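Local structure of FAD synthetase (Saccharomyces cerevisiae, 2WSI) at residues E55-L69 against P156-T168. The protein catalyses the transfer of an adenylyl group from ATP to flavin mononucleotide, forming the coenzyme FAD and releasing diphosphate. Numbering follows the deposited sequence.
Sequences EISFSYNGGKDCQVL and PETEAIVIGIRHT. With FAD (flavin-adenine dinucleotide), chain C; SO4 (sulfate ion), chain B.
Val162 fills the seam between strand 56-59, its parallel neighbour 160-162 and the helix that begins at Lys64. Val162 CB lies 3.7 Å from CD1 of the Phe58 ring; CG1, set anti to the backbone N (chi1 -176°), reaches CE1 of the same ring obliquely and presses on Leu69 CD2 at a tight 3.4 Å. The other branch, CG2, reaches across to Ile56 CG2 on strand 56-59, again closely packed. The strands are zipped by Ser57 N to Ala160 O, Val162 N to Ser57 O and Ser59 N to Val162 O. Ser59 OG gives Val162 O a second, short bond of 2.6 Å, tilted from the carbonyl plane, so one buried oxygen is gripped twice by the same residue. At the other end Glu55 O likewise accepts from Glu159 N and Ala160 N. Beyond the strands, Gly164 lies against the first helical turn, where a side chain would run into Cys66 CA. Gly164 N points its hydrogen almost straight (177°) at FAD O2B, 3.0 Å away, and that ribose hydroxyl donates to Ser59 O. Farther on, the Arg166 guanidinium meets Asp65 with the two planes nearly perpendicular; Arg166 NH2 uses the syn lone pair of Asp65 OD1 at 3.1 Å, with weaker bonds from NE to OD1 and NH2 to OD2. Glu299 pairs with both Arg166 and Lys64, whose NZ also holds a sulfate oxygen. Replacing Arg166 by alanine would probably leave Asp65 less firmly fixed and Glu299 with one cation fewer, Lys64 remaining. Loop 59-65, Ser-Tyr-Asn-Gly-Gly-Lys-Asp, is a PP-loop-type signature of the HUP-type alpha/beta fold; the sulfate beside Gly63 and Lys64, probably from the crystallisation liquor, is consistent with phosphate binding there.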
loop_
_atom_site.group_PDB
_atom_site.type_symbol
_atom_site.label_atom_id
_atom_site.label_comp_id
_atom_site.label_asym_id
_atom_site.label_seq_id
_atom_site.Cartn_x
_atom_site.Cartn_y
_atom_site.Cartn_z
ATOM N N GLU A 55 -8.605 -7.640 -16.566
ATOM C CA GLU A 55 -9.854 -6.908 -16.344
ATOM C C GLU A 55 -9.627 -5.912 -15.223
ATOM O O GLU A 55 -10.235 -4.831 -15.195
ATOM C CB GLU A 55 -11.012 -7.842 -15.946
ATOM C CG GLU A 55 -11.460 -8.766 -17.060
ATOM C CD GLU A 55 -12.563 -9.742 -16.628
ATOM O OE1 GLU A 55 -13.117 -9.580 -15.538
ATOM O OE2 GLU A 55 -12.878 -10.674 -17.382
ATOM N N ILE A 56 -8.770 -6.306 -14.290
ATOM C CA ILE A 56 -8.423 -5.446 -13.163
ATOM C C ILE A 56 -6.962 -5.074 -13.239
ATOM O O ILE A 56 -6.126 -5.959 -13.317
ATOM C CB ILE A 56 -8.604 -6.162 -11.817
ATOM C CG1 ILE A 56 -10.054 -6.621 -11.607
ATOM C CG2 ILE A 56 -8.261 -5.214 -10.666
ATOM C CD1 ILE A 56 -10.222 -7.427 -10.340
ATOM N N SER A 57 -6.654 -3.781 -13.136
ATOM C CA SER A 57 -5.287 -3.361 -12.908
ATOM C C SER A 57 -5.148 -2.793 -11.497
ATOM O O SER A 57 -6.052 -2.143 -10.990
ATOM C CB SER A 57 -4.889 -2.278 -13.884
ATOM O OG SER A 57 -3.519 -2.012 -13.723
ATOM N N PHE A 58 -4.019 -3.060 -10.869
ATOM C CA PHE A 58 -3.747 -2.579 -9.514
ATOM C C PHE A 58 -2.955 -1.267 -9.620
ATOM O O PHE A 58 -1.857 -1.242 -10.213
ATOM C CB PHE A 58 -2.923 -3.646 -8.768
ATOM C CG PHE A 58 -2.835 -3.408 -7.294
ATOM C CD1 PHE A 58 -3.637 -4.117 -6.428
ATOM C CD2 PHE A 58 -1.964 -2.457 -6.784
ATOM C CE1 PHE A 58 -3.594 -3.877 -5.048
ATOM C CE2 PHE A 58 -1.913 -2.194 -5.410
ATOM C CZ PHE A 58 -2.724 -2.898 -4.544
ATOM N N SER A 59 -3.498 -0.159 -9.094
ATOM C CA SER A 59 -2.716 1.088 -9.095
ATOM C C SER A 59 -1.768 1.108 -7.904
ATOM O O SER A 59 -2.174 1.102 -6.742
ATOM C CB SER A 59 -3.579 2.366 -9.151
ATOM O OG SER A 59 -4.471 2.454 -8.050
ATOM N N TYR A 60 -0.486 1.135 -8.212
ATOM C CA TYR A 60 0.540 0.984 -7.195
ATOM C C TYR A 60 1.550 2.129 -7.315
ATOM O O TYR A 60 2.068 2.388 -8.404
ATOM C CB TYR A 60 1.249 -0.342 -7.421
ATOM C CG TYR A 60 2.338 -0.655 -6.421
ATOM C CD1 TYR A 60 2.035 -0.813 -5.067
ATOM C CD2 TYR A 60 3.668 -0.823 -6.826
ATOM C CE1 TYR A 60 3.017 -1.113 -4.142
ATOM C CE2 TYR A 60 4.653 -1.123 -5.913
ATOM C CZ TYR A 60 4.323 -1.268 -4.559
ATOM O OH TYR A 60 5.253 -1.581 -3.600
ATOM N N ASN A 61 1.864 2.779 -6.198
ATOM C CA ASN A 61 2.841 3.879 -6.202
ATOM C C ASN A 61 3.896 3.684 -5.105
ATOM O O ASN A 61 4.669 4.598 -4.813
ATOM C CB ASN A 61 2.158 5.241 -6.025
ATOM C CG ASN A 61 1.446 5.367 -4.673
ATOM O OD1 ASN A 61 1.476 4.455 -3.845
ATOM N ND2 ASN A 61 0.796 6.505 -4.453
ATOM N N GLY A 62 3.953 2.476 -4.539
ATOM C CA GLY A 62 4.991 2.150 -3.573
ATOM C C GLY A 62 4.754 2.734 -2.182
ATOM O O GLY A 62 5.541 2.483 -1.263
ATOM N N GLY A 63 3.677 3.497 -2.007
ATOM C CA GLY A 63 3.389 4.057 -0.680
ATOM C C GLY A 63 2.886 2.986 0.301
ATOM O O GLY A 63 2.568 1.854 -0.096
ATOM N N LYS A 64 2.826 3.330 1.588
ATOM C CA LYS A 64 2.457 2.363 2.617
ATOM C C LYS A 64 1.044 1.829 2.374
ATOM O O LYS A 64 0.803 0.656 2.572
ATOM C CB LYS A 64 2.531 2.978 4.014
ATOM C CG LYS A 64 1.587 4.181 4.245
ATOM C CD LYS A 64 1.952 4.850 5.620
ATOM C CE LYS A 64 0.841 5.820 6.096
ATOM N NZ LYS A 64 0.537 6.773 5.006
ATOM N N ASP A 65 0.119 2.692 1.964
ATOM C CA ASP A 65 -1.273 2.288 1.827
ATOM C C ASP A 65 -1.432 1.300 0.667
ATOM O O ASP A 65 -2.058 0.241 0.813
ATOM C CB ASP A 65 -2.161 3.492 1.554
ATOM C CG ASP A 65 -2.363 4.393 2.777
ATOM O OD1 ASP A 65 -1.971 4.017 3.890
ATOM O OD2 ASP A 65 -2.927 5.494 2.612
ATOM N N CYS A 66 -0.895 1.620 -0.507
ATOM C CA CYS A 66 -1.129 0.659 -1.589
ATOM C C CYS A 66 -0.252 -0.584 -1.435
ATOM O O CYS A 66 -0.630 -1.665 -1.906
ATOM C CB CYS A 66 -1.030 1.274 -2.975
ATOM S SG CYS A 66 0.458 1.970 -3.211
ATOM N N GLN A 67 0.857 -0.473 -0.714
ATOM C CA GLN A 67 1.625 -1.671 -0.346
ATOM C C GLN A 67 0.853 -2.608 0.607
ATOM O O GLN A 67 0.845 -3.833 0.420
ATOM C CB GLN A 67 2.959 -1.338 0.312
ATOM C CG GLN A 67 3.834 -2.626 0.361
ATOM C CD GLN A 67 5.201 -2.409 0.939
ATOM O OE1 GLN A 67 5.507 -1.337 1.462
ATOM N NE2 GLN A 67 6.037 -3.446 0.879
ATOM N N VAL A 68 0.232 -2.055 1.649
ATOM C CA VAL A 68 -0.580 -2.897 2.522
ATOM C C VAL A 68 -1.664 -3.564 1.693
ATOM O O VAL A 68 -1.887 -4.772 1.806
ATOM C CB VAL A 68 -1.200 -2.104 3.705
ATOM C CG1 VAL A 68 -2.354 -2.913 4.343
ATOM C CG2 VAL A 68 -0.115 -1.803 4.732
ATOM N N LEU A 69 -2.338 -2.781 0.846
ATOM C CA LEU A 69 -3.390 -3.334 -0.003
ATOM C C LEU A 69 -2.867 -4.410 -0.933
ATOM O O LEU A 69 -3.484 -5.468 -1.107
ATOM C CB LEU A 69 -4.085 -2.241 -0.814
ATOM C CG LEU A 69 -5.305 -2.719 -1.602
ATOM C CD1 LEU A 69 -6.234 -3.598 -0.740
ATOM C CD2 LEU A 69 -6.042 -1.563 -2.260
ATOM N N PRO A 156 -7.948 -0.877 -23.307
ATOM C CA PRO A 156 -9.396 -0.673 -23.189
ATOM C C PRO A 156 -10.116 -1.841 -22.488
ATOM O O PRO A 156 -11.217 -1.669 -22.012
ATOM C CB PRO A 156 -9.856 -0.520 -24.650
ATOM C CG PRO A 156 -8.746 -1.113 -25.497
ATOM C CD PRO A 156 -7.473 -0.916 -24.707
ATOM N N GLU A 157 -9.481 -3.008 -22.419
ATOM C CA GLU A 157 -10.054 -4.146 -21.716
ATOM C C GLU A 157 -10.144 -3.884 -20.189
ATOM O O GLU A 157 -10.810 -4.620 -19.461
ATOM C CB GLU A 157 -9.222 -5.418 -21.989
ATOM C CG GLU A 157 -7.799 -5.402 -21.355
ATOM C CD GLU A 157 -6.698 -4.848 -22.279
ATOM O OE1 GLU A 157 -6.983 -3.998 -23.156
ATOM O OE2 GLU A 157 -5.525 -5.258 -22.099
ATOM N N THR A 158 -9.473 -2.844 -19.714
ATOM C CA THR A 158 -9.445 -2.566 -18.271
ATOM C C THR A 158 -10.848 -2.198 -17.804
ATOM O O THR A 158 -11.422 -1.211 -18.269
ATOM C CB THR A 158 -8.514 -1.382 -17.937
ATOM O OG1 THR A 158 -7.180 -1.650 -18.396
ATOM C CG2 THR A 158 -8.503 -1.134 -16.424
ATOM N N GLU A 159 -11.411 -2.986 -16.899
ATOM C CA GLU A 159 -12.766 -2.715 -16.405
ATOM C C GLU A 159 -12.771 -2.074 -15.013
ATOM O O GLU A 159 -13.724 -1.396 -14.614
ATOM C CB GLU A 159 -13.593 -4.014 -16.413
ATOM C CG GLU A 159 -13.757 -4.581 -17.839
ATOM C CD GLU A 159 -14.722 -5.748 -17.921
ATOM O OE1 GLU A 159 -15.563 -5.888 -16.997
ATOM O OE2 GLU A 159 -14.644 -6.523 -18.915
ATOM N N ALA A 160 -11.697 -2.275 -14.277
ATOM C CA ALA A 160 -11.661 -1.836 -12.863
ATOM C C ALA A 160 -10.203 -1.625 -12.439
ATOM O O ALA A 160 -9.304 -2.251 -12.996
ATOM C CB ALA A 160 -12.304 -2.886 -11.970
ATOM N N ILE A 161 -9.988 -0.708 -11.502
ATOM C CA ILE A 161 -8.675 -0.410 -10.985
ATOM C C ILE A 161 -8.705 -0.403 -9.457
ATOM O O ILE A 161 -9.566 0.228 -8.867
ATOM C CB ILE A 161 -8.208 0.939 -11.498
ATOM C CG1 ILE A 161 -8.320 0.901 -13.029
ATOM C CG2 ILE A 161 -6.772 1.226 -11.014
ATOM C CD1 ILE A 161 -7.357 1.763 -13.772
ATOM N N VAL A 162 -7.767 -1.121 -8.847
ATOM C CA VAL A 162 -7.664 -1.196 -7.405
ATOM C C VAL A 162 -6.878 0.027 -6.929
ATOM O O VAL A 162 -5.823 0.321 -7.457
ATOM C CB VAL A 162 -6.903 -2.474 -6.961
ATOM C CG1 VAL A 162 -6.907 -2.577 -5.433
ATOM C CG2 VAL A 162 -7.503 -3.756 -7.604
ATOM N N ILE A 163 -7.369 0.686 -5.880
ATOM C CA ILE A 163 -6.855 1.983 -5.427
ATOM C C ILE A 163 -6.735 1.915 -3.905
ATOM O O ILE A 163 -7.718 1.583 -3.245
ATOM C CB ILE A 163 -7.880 3.081 -5.729
ATOM C CG1 ILE A 163 -8.166 3.111 -7.239
ATOM C CG2 ILE A 163 -7.414 4.430 -5.192
ATOM C CD1 ILE A 163 -9.357 4.021 -7.626
ATOM N N GLY A 164 -5.555 2.226 -3.363
ATOM C CA GLY A 164 -5.315 2.073 -1.931
ATOM C C GLY A 164 -5.741 3.298 -1.113
ATOM O O GLY A 164 -5.143 3.610 -0.086
ATOM N N ILE A 165 -6.785 3.972 -1.563
ATOM C CA ILE A 165 -7.253 5.191 -0.917
ATOM C C ILE A 165 -7.875 4.864 0.445
ATOM O O ILE A 165 -8.467 3.829 0.628
ATOM C CB ILE A 165 -8.279 5.901 -1.820
ATOM C CG1 ILE A 165 -8.646 7.296 -1.288
ATOM C CG2 ILE A 165 -9.499 5.027 -1.999
ATOM C CD1 ILE A 165 -9.270 8.207 -2.385
ATOM N N ARG A 166 -7.699 5.736 1.425
ATOM C CA ARG A 166 -8.553 5.635 2.603
ATOM C C ARG A 166 -8.754 7.012 3.224
ATOM O O ARG A 166 -8.366 7.999 2.646
ATOM C CB ARG A 166 -8.061 4.599 3.627
ATOM C CG ARG A 166 -6.588 4.529 3.828
ATOM C CD ARG A 166 -6.194 4.200 5.265
ATOM N NE ARG A 166 -4.863 4.689 5.352
ATOM C CZ ARG A 166 -4.383 5.617 6.168
ATOM N NH1 ARG A 166 -5.035 6.152 7.207
ATOM N NH2 ARG A 166 -3.153 5.942 5.945
ATOM N N HIS A 167 -9.425 7.072 4.367
ATOM C CA HIS A 167 -9.674 8.361 5.005
ATOM C C HIS A 167 -8.435 8.812 5.763
ATOM O O HIS A 167 -7.969 8.138 6.689
ATOM C CB HIS A 167 -10.889 8.271 5.930
ATOM C CG HIS A 167 -12.150 7.900 5.216
ATOM N ND1 HIS A 167 -12.711 8.702 4.244
ATOM C CD2 HIS A 167 -12.945 6.808 5.309
ATOM C CE1 HIS A 167 -13.803 8.125 3.776
ATOM N NE2 HIS A 167 -13.973 6.979 4.412
ATOM N N THR A 168 -7.881 9.937 5.341
ATOM C CA THR A 168 -6.680 10.459 5.976
ATOM C C THR A 168 -6.851 11.908 6.394
ATOM O O THR A 168 -5.875 12.586 6.698
ATOM C CB THR A 168 -5.453 10.295 5.064
ATOM O OG1 THR A 168 -5.594 11.122 3.899
ATOM C CG2 THR A 168 -5.333 8.856 4.649
HETATM P PA FAD C . -3.243 9.414 -3.152
HETATM O O1A FAD C . -1.933 9.983 -2.681
HETATM O O2A FAD C . -3.667 10.034 -4.455
HETATM O O5B FAD C . -3.255 7.793 -3.221
HETATM C C5B FAD C . -4.505 7.130 -3.280
HETATM C C4B FAD C . -4.338 5.850 -4.105
HETATM O O4B FAD C . -4.300 6.173 -5.470
HETATM C C3B FAD C . -3.026 5.152 -3.805
HETATM O O3B FAD C . -3.152 4.244 -2.739
HETATM C C2B FAD C . -2.742 4.444 -5.117
HETATM O O2B FAD C . -3.440 3.218 -5.180
HETATM C C1B FAD C . -3.319 5.396 -6.132
HETATM N N9A FAD C . -2.243 6.285 -6.597
HETATM C C8A FAD C . -1.909 7.535 -6.137
HETATM N N7A FAD C . -0.861 8.004 -6.867
HETATM C C5A FAD C . -0.521 7.043 -7.766
HETATM C C6A FAD C . 0.459 6.969 -8.734
HETATM N N6A FAD C . 1.325 7.973 -8.962
HETATM N N1A FAD C . 0.516 5.848 -9.510
HETATM C C2A FAD C . -0.359 4.794 -9.345
HETATM N N3A FAD C . -1.309 4.856 -8.352
HETATM C C4A FAD C . -1.394 5.981 -7.608
HETATM N N1 FAD C . -11.213 11.457 -7.799
HETATM C C2 FAD C . -12.487 11.862 -8.103
HETATM O O2 FAD C . -12.939 12.900 -7.618
HETATM N N3 FAD C . -13.263 11.114 -8.952
HETATM C C4 FAD C . -12.774 9.955 -9.513
HETATM O O4 FAD C . -13.530 9.325 -10.260
HETATM C C4X FAD C . -11.474 9.537 -9.209
HETATM N N5 FAD C . -10.937 8.371 -9.749
HETATM C C5X FAD C . -9.655 7.970 -9.428
HETATM C C6 FAD C . -9.107 6.803 -9.963
HETATM C C7 FAD C . -7.795 6.439 -9.646
HETATM C C7M FAD C . -7.173 5.197 -10.215
HETATM C C8 FAD C . -7.051 7.233 -8.783
HETATM C C8M FAD C . -5.652 6.842 -8.411
HETATM C C9 FAD C . -7.603 8.382 -8.246
HETATM C C9A FAD C . -8.890 8.762 -8.571
HETATM N N10 FAD C . -9.408 9.923 -8.034
HETATM C C10 FAD C . -10.703 10.295 -8.334
HETATM C "C1'" FAD C . -8.576 10.742 -7.084
HETATM C "C2'" FAD C . -8.774 10.250 -5.634
HETATM O "O2'" FAD C . -10.126 10.151 -5.254
HETATM C "C3'" FAD C . -8.044 11.113 -4.608
HETATM O "O3'" FAD C . -8.702 12.351 -4.492
HETATM C "C4'" FAD C . -6.599 11.331 -5.015
HETATM O "O4'" FAD C . -6.007 10.101 -5.378
HETATM C "C5'" FAD C . -5.800 11.923 -3.853
HETATM O "O5'" FAD C . -6.157 11.255 -2.657
HETATM P P FAD C . -5.040 10.869 -1.562
HETATM O O1P FAD C . -4.000 11.963 -1.498
HETATM O O2P FAD C . -5.699 10.531 -0.243
HETATM O O3P FAD C . -4.345 9.505 -2.011
HETATM S S SO4 B . 1.097 7.354 1.549
HETATM O O1 SO4 B . 0.782 8.568 0.820
HETATM O O2 SO4 B . 1.332 6.291 0.578
HETATM O O3 SO4 B . 2.308 7.586 2.336
HETATM O O4 SO4 B . -0.051 6.939 2.347
HETATM O O HOH W 1 -3.839 6.156 0.477
#